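Local coordinates for protein diguanylate cyclase TpbB (Pseudomonas aeruginosa PAO1, PDB 7A7E) that catalyses the condensation of two GTP molecules into the second messenger cyclic di-GMP with magnesium as cofactor, and is represented here by its GGDEF domain, at residues Glu50-Leu55 / Ala104-Pro109. Sequence-based numbering, arbitrary orientation.
Sequences EQLAVL and AVLLAP
A53 and L107 bond to each other in both directions: A53 N donates to L107 O at 3.0 Å, tilted 20° from the carbonyl plane, and L107 N returns a straighter bond to A53 O at 2.9 Å. Two residues further along strand 51-59, and two back along strand 102-110, L55 and V105 exchange the same pair of bonds, with L55 N 2.8 Å from V105 O. V54 and L106 form the non-hydrogen-bonded pair between them; the backbone N-H and C=O of each point away from the partner strand, and backbone hydrogen bonds join V54 to A148 and L106 to L94, so each strand is bonded along both edges. The side chains of A53, L55, V105 and L107 share one face. L55 and V105 touch at their beta carbons (CB to CB 3.7 Å), while L55 CD2 lies 4.2 Å from L107 CD1, the two side chains passing each other at a slant. On the other face, L52 CD1 meets L106 CD1 at 4.3 Å. With CG anti to the backbone N (chi1 171°), beside the carbonyl carbon, the L106 side chain can bring CD1 to 3.8 Å from A53 O. L52 and L106 also pack against helix 31-47, through L42 and F34 respectively. Strands 51-59 and 102-110 thus pair as antiparallel neighbours inside the mixed central sheet of the GGDEF domain, whose fold resembles the nucleotide cyclase catalytic core.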
loop_
_atom_site.group_PDB
_atom_site.type_symbol
_atom_site.label_atom_id
_atom_site.label_comp_id
_atom_site.label_asym_id
_atom_site.label_seq_id
_atom_site.Cartn_x
_atom_site.Cartn_y
_atom_site.Cartn_z
ATOM N N GLU A 50 -9.057 17.189 -10.403
ATOM C CA GLU A 50 -8.099 17.047 -9.313
ATOM C C GLU A 50 -7.327 15.723 -9.428
ATOM O O GLU A 50 -7.563 14.935 -10.344
ATOM C CB GLU A 50 -8.833 17.224 -7.978
ATOM C CG GLU A 50 -7.957 17.789 -6.868
ATOM C CD GLU A 50 -7.541 19.247 -7.017
ATOM O OE1 GLU A 50 -8.445 20.108 -7.069
ATOM O OE2 GLU A 50 -6.311 19.520 -7.084
ATOM N N GLN A 51 -6.397 15.483 -8.488
ATOM C CA GLN A 51 -5.529 14.313 -8.510
ATOM C C GLN A 51 -5.823 13.366 -7.341
ATOM O O GLN A 51 -6.197 13.805 -6.248
ATOM C CB GLN A 51 -4.075 14.765 -8.410
ATOM C CG GLN A 51 -3.433 15.096 -9.743
ATOM C CD GLN A 51 -1.937 15.176 -9.569
ATOM O OE1 GLN A 51 -1.422 15.917 -8.723
ATOM N NE2 GLN A 51 -1.224 14.383 -10.353
ATOM N N LEU A 52 -5.622 12.059 -7.578
ATOM C CA LEU A 52 -5.601 11.065 -6.513
ATOM C C LEU A 52 -4.498 10.027 -6.742
ATOM O O LEU A 52 -3.951 9.915 -7.835
ATOM C CB LEU A 52 -6.986 10.425 -6.342
ATOM C CG LEU A 52 -7.549 9.599 -7.494
ATOM C CD1 LEU A 52 -6.949 8.201 -7.520
ATOM C CD2 LEU A 52 -9.047 9.482 -7.316
ATOM N N ALA A 53 -4.162 9.263 -5.693
ATOM C CA ALA A 53 -3.116 8.252 -5.810
ATOM C C ALA A 53 -3.565 6.919 -5.209
ATOM O O ALA A 53 -4.272 6.886 -4.199
ATOM C CB ALA A 53 -1.828 8.738 -5.180
ATOM N N VAL A 54 -3.128 5.821 -5.844
ATOM C CA VAL A 54 -3.279 4.488 -5.281
ATOM C C VAL A 54 -1.902 3.949 -4.892
ATOM O O VAL A 54 -0.953 3.975 -5.679
ATOM C CB VAL A 54 -3.996 3.511 -6.229
ATOM C CG1 VAL A 54 -4.335 2.214 -5.516
ATOM C CG2 VAL A 54 -5.253 4.106 -6.818
ATOM N N LEU A 55 -1.825 3.448 -3.659
ATOM C CA LEU A 55 -0.635 2.811 -3.135
ATOM C C LEU A 55 -0.925 1.326 -2.945
ATOM O O LEU A 55 -1.899 0.951 -2.301
ATOM C CB LEU A 55 -0.314 3.474 -1.796
ATOM C CG LEU A 55 0.684 4.634 -1.831
ATOM C CD1 LEU A 55 0.380 5.629 -2.933
ATOM C CD2 LEU A 55 0.740 5.333 -0.480
ATOM N N ALA A 104 -4.031 -2.038 0.237
ATOM C CA ALA A 104 -4.276 -1.007 -0.763
ATOM C C ALA A 104 -4.640 0.297 -0.070
ATOM O O ALA A 104 -5.377 0.302 0.919
ATOM C CB ALA A 104 -5.390 -1.405 -1.704
ATOM N N VAL A 105 -4.140 1.401 -0.628
ATOM C CA VAL A 105 -4.298 2.683 0.030
ATOM C C VAL A 105 -4.737 3.735 -0.978
ATOM O O VAL A 105 -4.056 3.942 -1.987
ATOM C CB VAL A 105 -2.999 3.130 0.717
ATOM C CG1 VAL A 105 -3.091 4.597 1.130
ATOM C CG2 VAL A 105 -2.641 2.231 1.894
ATOM N N LEU A 106 -5.835 4.431 -0.646
ATOM C CA LEU A 106 -6.378 5.477 -1.497
ATOM C C LEU A 106 -6.055 6.826 -0.881
ATOM O O LEU A 106 -6.405 7.043 0.276
ATOM C CB LEU A 106 -7.892 5.312 -1.589
ATOM C CG LEU A 106 -8.585 6.483 -2.267
ATOM C CD1 LEU A 106 -8.072 6.630 -3.685
ATOM C CD2 LEU A 106 -10.085 6.293 -2.255
ATOM N N LEU A 107 -5.382 7.689 -1.664
ATOM C CA LEU A 107 -4.971 9.026 -1.243
ATOM C C LEU A 107 -5.746 10.035 -2.074
ATOM O O LEU A 107 -5.380 10.322 -3.212
ATOM C CB LEU A 107 -3.471 9.260 -1.470
ATOM C CG LEU A 107 -2.448 8.449 -0.666
ATOM C CD1 LEU A 107 -1.062 9.074 -0.769
ATOM C CD2 LEU A 107 -2.823 8.311 0.798
ATOM N N ALA A 108 -6.837 10.530 -1.495
ATOM C CA ALA A 108 -7.738 11.459 -2.152
ATOM C C ALA A 108 -8.210 12.449 -1.099
ATOM O O ALA A 108 -8.358 12.056 0.053
ATOM C CB ALA A 108 -8.907 10.709 -2.733
ATOM N N PRO A 109 -8.370 13.755 -1.417
ATOM C CA PRO A 109 -7.819 14.346 -2.634
ATOM C C PRO A 109 -6.320 14.562 -2.462
ATOM O O PRO A 109 -5.776 14.431 -1.360
ATOM C CB PRO A 109 -8.478 15.724 -2.623
ATOM C CG PRO A 109 -8.541 16.040 -1.153
ATOM C CD PRO A 109 -9.092 14.746 -0.605
#